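Local coordinates for protein naphthalene dioxygenase large subunit (Rhodococcus sp., PDB 2B1X) that is the large (alpha) subunit of a Rieske-type ring-hydroxylating dioxygenase, carrying a Rieske iron-sulfur cluster and a separate mononuclear iron site, at residues Leu428-Trp431 and Met432-Met435; His34-Glu37 and Arg38-Phe42. One frame throughout, in Å; residues are numbered along the deposited sequence.

Contact 1 of 2, residues Leu428-Trp431 and Met432-Met435; sequences LEYW and MQLM
Trp431 CG stands anti to the backbone N (chi1 176°) while Met435 CG lies anti to its own carbonyl carbon, and these opposite choices, one turn apart on helix 422-436, fold the methionine over the indole. The result is an i/i+4 Met-aromatic contact near the end of the catalytic domain's C-terminal helix. Met435 CG sits almost straight above the six-membered ring, 3.5 Å from the centroid of the Trp431 ring and 3° off its normal, a CH-pi contact. A bend at chi2 (-63°) carries the sulfur along the indole, with Met435 SD 3.8 Å from Trp431 CZ2, oblique to the ring, and a second bend at chi3 returns the CE methyl toward Trp431 CZ2 and CH2. Met432 CG meets the rim of the same indole in its plane, 3.5 Å from Trp431 CE3, so neighbours from one helical turn touch both face and edge.

A second i/i+4 pair repeats the theme on another flank. Leu434 CD1 reaches over a face of the Tyr430 ring, 3.6 Å from Tyr430 CE2, while Gln433 OE1 comes to the edge of the ring, the amide plane standing nearly perpendicular to it. Phe299 adds an edge-to-face ring contact to Tyr430. Helix 4-16 also packs here, Leu10 against Trp431 and Met435, and Leu14 against Glu429 and Met432.

The polar ends turn to outside partners: Glu429 OE2 accepts from Asn18 ND2, and Trp431 NE1 donates to Glu37 OE2, which satisfies the N-H of a buried indole and helps fix the rotation of its ring. Four i to i+4 backbone hydrogen bonds hold this turn, the last from Met435 N to Trp431 O at 2.9 Å.

Contact 2 of 2, residues His34-Glu37 and Arg38-Phe42; sequences HDVE and RERIF
The C-terminal part of helix 31-40 and the residues that follow carry this contact, in which an i/i+3 salt bridge lies on one flank and a buried glutamate on another. Arg38 NH1 donates to Asp35 OD1 at 2.8 Å, within the guanidinium plane but on the anti side of the carboxylate oxygen and 26° out of the carboxylate plane. The arginine chain runs extended to CD and bends at chi3 (-72°), swinging the guanidinium back alongside the aspartate. Two waters reinforce the pair: one links Asp35 O to Arg38 NH1, the other joins Asp35 OD1 to Arg38 NH2. The guanidinium also passes the imidazole of His34, where NH2 lies in the ring plane at its edge, 3.7 Å from His34 CD2, with the two planes nearly perpendicular. Glu68 takes Arg38 NE in a further salt bridge, so the guanidinium is shared between two acids.

Glu37 extends into the protein interior. Its methylene CG packs 4.0 Å from Ile41 CB, and OE1 comes 4.0 Å from Phe42 CE1, the carboxylate standing almost at right angles to the phenyl ring. Trp203 NE1 satisfies OE1, and Lys204 NZ forms a salt bridge at OE2, which also takes the indole N-H of helix 422-436; the lysine and the indole donors would probably stabilise a negative charge here.

On the backbone, Val36 O receives Arg40 N at 2.8 Å. The next carbonyl serves two donors: Glu37 O accepts Ile41 N at 2.8 Å and Phe42 N at 3.2 Å. Side-chain packing between Val36 CG1 and Arg40 CG runs alongside. The i+5 to i bond is of the pi-helical type, and a carbonyl shared between its i+4 and i+5 amides is common where an alpha-helix comes to its C-terminal end.

Overall arrangement
Contacts 1 and 2 belong to helices far apart in sequence, 422-436 and 31-40, which come together in the fold with contact centres about 11 Å apart. Two hydrogen bonds join them, with Trp431 NE1 2.8 Å from Glu37 OE2 and Arg40 NH1 2.9 Å from Met435 O. Between these, Met435 SD packs 3.5 Å from Glu37 CA. The C-terminal helix of the catalytic domain is thereby tied to an N-terminal helix of the same chain. Neither contact includes a ligand of the mononuclear iron (His216, His221, Asp372) or a residue of the iron-sulfur cluster pocket; each centre lies about 17 Å from the chain's centre, on the same side.

Contact 1 of 2, residues Leu428-Trp431 and Met432-Met435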
loop_
_atom_site.group_PDB
_atom_site.type_symbol
_atom_site.label_atom_id
_atom_site.label_comp_id
_atom_site.label_asym_id
_atom_site.label_seq_id
_atom_site.Cartn_x
_atom_site.Cartn_y
_atom_site.Cartn_z
ATOM N N LEU A 428 25.339 -3.451 -19.776
ATOM C CA LEU A 428 24.104 -2.990 -20.402
ATOM C C LEU A 428 23.987 -3.447 -21.833
ATOM O O LEU A 428 22.884 -3.641 -22.328
ATOM C CB LEU A 428 23.999 -1.458 -20.309
ATOM C CG LEU A 428 23.688 -0.983 -18.896
ATOM C CD1 LEU A 428 23.743 0.534 -18.820
ATOM C CD2 LEU A 428 22.341 -1.534 -18.369
ATOM N N GLU A 429 25.122 -3.595 -22.513
ATOM C CA GLU A 429 25.121 -4.156 -23.867
ATOM C C GLU A 429 24.558 -5.563 -23.864
ATOM O O GLU A 429 23.701 -5.898 -24.719
ATOM C CB GLU A 429 26.546 -4.161 -24.492
ATOM C CG GLU A 429 26.584 -4.790 -25.883
ATOM C CD GLU A 429 27.938 -4.734 -26.568
ATOM O OE1 GLU A 429 28.960 -5.141 -25.973
ATOM O OE2 GLU A 429 27.976 -4.309 -27.734
ATOM N N TYR A 430 25.044 -6.399 -22.948
ATOM C CA TYR A 430 24.544 -7.763 -22.832
ATOM C C TYR A 430 23.059 -7.768 -22.435
ATOM O O TYR A 430 22.282 -8.521 -22.977
ATOM C CB TYR A 430 25.377 -8.610 -21.869
ATOM C CG TYR A 430 25.018 -10.101 -21.848
ATOM C CD1 TYR A 430 25.033 -10.880 -23.022
ATOM C CD2 TYR A 430 24.644 -10.731 -20.643
ATOM C CE1 TYR A 430 24.691 -12.246 -22.990
ATOM C CE2 TYR A 430 24.334 -12.083 -20.600
ATOM C CZ TYR A 430 24.335 -12.826 -21.779
ATOM O OH TYR A 430 24.024 -14.153 -21.712
ATOM N N TRP A 431 22.684 -6.883 -21.508
ATOM C CA TRP A 431 21.284 -6.785 -21.064
ATOM C C TRP A 431 20.420 -6.459 -22.308
ATOM O O TRP A 431 19.414 -7.092 -22.532
ATOM C CB TRP A 431 21.182 -5.689 -19.963
ATOM C CG TRP A 431 19.791 -5.409 -19.470
ATOM C CD1 TRP A 431 19.178 -6.001 -18.435
ATOM C CD2 TRP A 431 18.862 -4.474 -20.013
ATOM N NE1 TRP A 431 17.909 -5.501 -18.261
ATOM C CE2 TRP A 431 17.682 -4.551 -19.222
ATOM C CE3 TRP A 431 18.900 -3.564 -21.082
ATOM C CZ2 TRP A 431 16.530 -3.784 -19.488
ATOM C CZ3 TRP A 431 17.760 -2.788 -21.341
ATOM C CH2 TRP A 431 16.593 -2.901 -20.531
ATOM N N MET A 432 20.867 -5.498 -23.121
ATOM C CA MET A 432 20.135 -5.077 -24.308
ATOM C C MET A 432 20.070 -6.178 -25.370
ATOM O O MET A 432 19.013 -6.384 -25.958
ATOM C CB MET A 432 20.720 -3.778 -24.886
ATOM C CG MET A 432 20.337 -2.503 -24.094
ATOM S SD MET A 432 20.897 -1.012 -24.960
ATOM C CE MET A 432 22.655 -0.988 -24.535
ATOM N N GLN A 433 21.162 -6.925 -25.566
ATOM C CA GLN A 433 21.135 -8.075 -26.470
ATOM C C GLN A 433 20.064 -9.093 -26.025
ATOM O O GLN A 433 19.295 -9.598 -26.846
ATOM C CB GLN A 433 22.513 -8.727 -26.597
ATOM C CG GLN A 433 23.550 -7.805 -27.312
ATOM C CD GLN A 433 24.977 -8.281 -27.183
ATOM O OE1 GLN A 433 25.306 -9.005 -26.257
ATOM N NE2 GLN A 433 25.854 -7.835 -28.108
ATOM N N LEU A 434 20.017 -9.373 -24.724
ATOM C CA LEU A 434 19.078 -10.359 -24.202
ATOM C C LEU A 434 17.626 -9.880 -24.331
ATOM O O LEU A 434 16.753 -10.670 -24.646
ATOM C CB LEU A 434 19.403 -10.746 -22.754
ATOM C CG LEU A 434 20.638 -11.613 -22.506
ATOM C CD1 LEU A 434 20.814 -11.823 -21.012
ATOM C CD2 LEU A 434 20.517 -12.989 -23.212
ATOM N N MET A 435 17.413 -8.586 -24.080
ATOM C CA MET A 435 16.109 -7.932 -24.225
ATOM C C MET A 435 15.565 -8.036 -25.657
ATOM O O MET A 435 14.351 -8.167 -25.870
ATOM C CB MET A 435 16.216 -6.459 -23.815
ATOM C CG MET A 435 16.305 -6.185 -22.325
ATOM S SD MET A 435 14.880 -6.657 -21.250
ATOM C CE MET A 435 13.743 -5.268 -21.627
#

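Contact 2 of 2, residues His34-Glu37 and Arg38-Phe42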
loop_
_atom_site.group_PDB
_atom_site.type_symbol
_atom_site.label_atom_id
_atom_site.label_comp_id
_atom_site.label_asym_id
_atom_site.label_seq_id
_atom_site.Cartn_x
_atom_site.Cartn_y
_atom_site.Cartn_z
ATOM N N HIS A 34 10.301 -3.807 -17.255
ATOM C CA HIS A 34 10.316 -4.830 -16.211
ATOM C C HIS A 34 9.693 -6.152 -16.674
ATOM O O HIS A 34 10.259 -7.217 -16.451
ATOM C CB HIS A 34 9.627 -4.349 -14.913
ATOM C CG HIS A 34 9.948 -5.205 -13.737
ATOM N ND1 HIS A 34 11.152 -5.119 -13.060
ATOM C CD2 HIS A 34 9.241 -6.193 -13.129
ATOM C CE1 HIS A 34 11.164 -6.009 -12.080
ATOM N NE2 HIS A 34 10.027 -6.682 -12.106
ATOM N N ASP A 35 8.545 -6.080 -17.360
ATOM C CA ASP A 35 7.839 -7.301 -17.752
ATOM C C ASP A 35 8.610 -8.104 -18.796
ATOM O O ASP A 35 8.702 -9.330 -18.694
ATOM C CB ASP A 35 6.435 -6.997 -18.297
ATOM C CG ASP A 35 5.448 -6.633 -17.207
ATOM O OD1 ASP A 35 5.646 -7.054 -16.038
ATOM O OD2 ASP A 35 4.396 -5.962 -17.459
ATOM N N VAL A 36 9.161 -7.413 -19.789
ATOM C CA VAL A 36 9.964 -8.066 -20.827
ATOM C C VAL A 36 11.248 -8.660 -20.218
ATOM O O VAL A 36 11.593 -9.838 -20.459
ATOM C CB VAL A 36 10.264 -7.085 -21.980
ATOM C CG1 VAL A 36 11.282 -7.686 -22.945
ATOM C CG2 VAL A 36 8.956 -6.763 -22.698
ATOM N N GLU A 37 11.898 -7.872 -19.373
ATOM C CA GLU A 37 13.118 -8.290 -18.668
ATOM C C GLU A 37 12.927 -9.554 -17.814
ATOM O O GLU A 37 13.809 -10.417 -17.735
ATOM C CB GLU A 37 13.570 -7.139 -17.800
ATOM C CG GLU A 37 14.852 -7.321 -17.005
ATOM C CD GLU A 37 15.033 -6.160 -16.033
ATOM O OE1 GLU A 37 14.282 -6.106 -15.003
ATOM O OE2 GLU A 37 15.892 -5.273 -16.323
ATOM N N ARG A 38 11.783 -9.671 -17.181
ATOM C CA ARG A 38 11.480 -10.849 -16.372
ATOM C C ARG A 38 11.636 -12.115 -17.201
ATOM O O ARG A 38 12.213 -13.083 -16.743
ATOM C CB ARG A 38 10.038 -10.759 -15.813
ATOM C CG ARG A 38 9.564 -11.985 -15.053
ATOM C CD ARG A 38 8.066 -11.941 -14.654
ATOM N NE ARG A 38 7.778 -10.977 -13.571
ATOM C CZ ARG A 38 7.134 -9.814 -13.732
ATOM N NH1 ARG A 38 6.694 -9.434 -14.919
ATOM N NH2 ARG A 38 6.906 -9.030 -12.669
ATOM N N GLU A 39 11.101 -12.116 -18.418
ATOM C CA GLU A 39 11.269 -13.276 -19.277
ATOM C C GLU A 39 12.673 -13.321 -19.919
ATOM O O GLU A 39 13.366 -14.357 -19.890
ATOM C CB GLU A 39 10.204 -13.247 -20.364
ATOM C CG GLU A 39 10.250 -14.438 -21.316
ATOM C CD GLU A 39 9.385 -14.221 -22.544
ATOM O OE1 GLU A 39 8.140 -14.274 -22.400
ATOM O OE2 GLU A 39 9.955 -13.987 -23.644
ATOM N N ARG A 40 13.087 -12.206 -20.514
ATOM C CA ARG A 40 14.239 -12.226 -21.394
ATOM C C ARG A 40 15.551 -12.240 -20.651
ATOM O O ARG A 40 16.517 -12.827 -21.152
ATOM C CB ARG A 40 14.178 -11.108 -22.420
ATOM C CG ARG A 40 13.025 -11.343 -23.348
ATOM C CD ARG A 40 13.190 -10.874 -24.729
ATOM N NE ARG A 40 12.003 -11.222 -25.514
ATOM C CZ ARG A 40 11.728 -10.751 -26.724
ATOM N NH1 ARG A 40 12.563 -9.888 -27.324
ATOM N NH2 ARG A 40 10.612 -11.164 -27.322
ATOM N N ILE A 41 15.591 -11.642 -19.455
ATOM C CA ILE A 41 16.780 -11.802 -18.607
ATOM C C ILE A 41 16.613 -12.927 -17.593
ATOM O O ILE A 41 17.350 -13.881 -17.648
ATOM C CB ILE A 41 17.206 -10.468 -17.903
ATOM C CG1 ILE A 41 18.135 -9.660 -18.822
ATOM C CG2 ILE A 41 17.964 -10.747 -16.652
ATOM C CD1 ILE A 41 17.441 -8.920 -19.892
ATOM N N PHE A 42 15.614 -12.823 -16.711
ATOM C CA PHE A 42 15.507 -13.730 -15.568
ATOM C C PHE A 42 14.994 -15.114 -15.925
ATOM O O PHE A 42 15.213 -16.076 -15.177
ATOM C CB PHE A 42 14.771 -13.068 -14.382
ATOM C CG PHE A 42 15.545 -11.912 -13.783
ATOM C CD1 PHE A 42 15.164 -10.582 -14.047
ATOM C CD2 PHE A 42 16.684 -12.138 -13.020
ATOM C CE1 PHE A 42 15.884 -9.533 -13.562
ATOM C CE2 PHE A 42 17.429 -11.077 -12.500
ATOM C CZ PHE A 42 17.042 -9.770 -12.763
HETATM O O HOH W 1 6.655 -10.920 -17.680
HETATM O O HOH W 2 5.201 -6.849 -13.379
#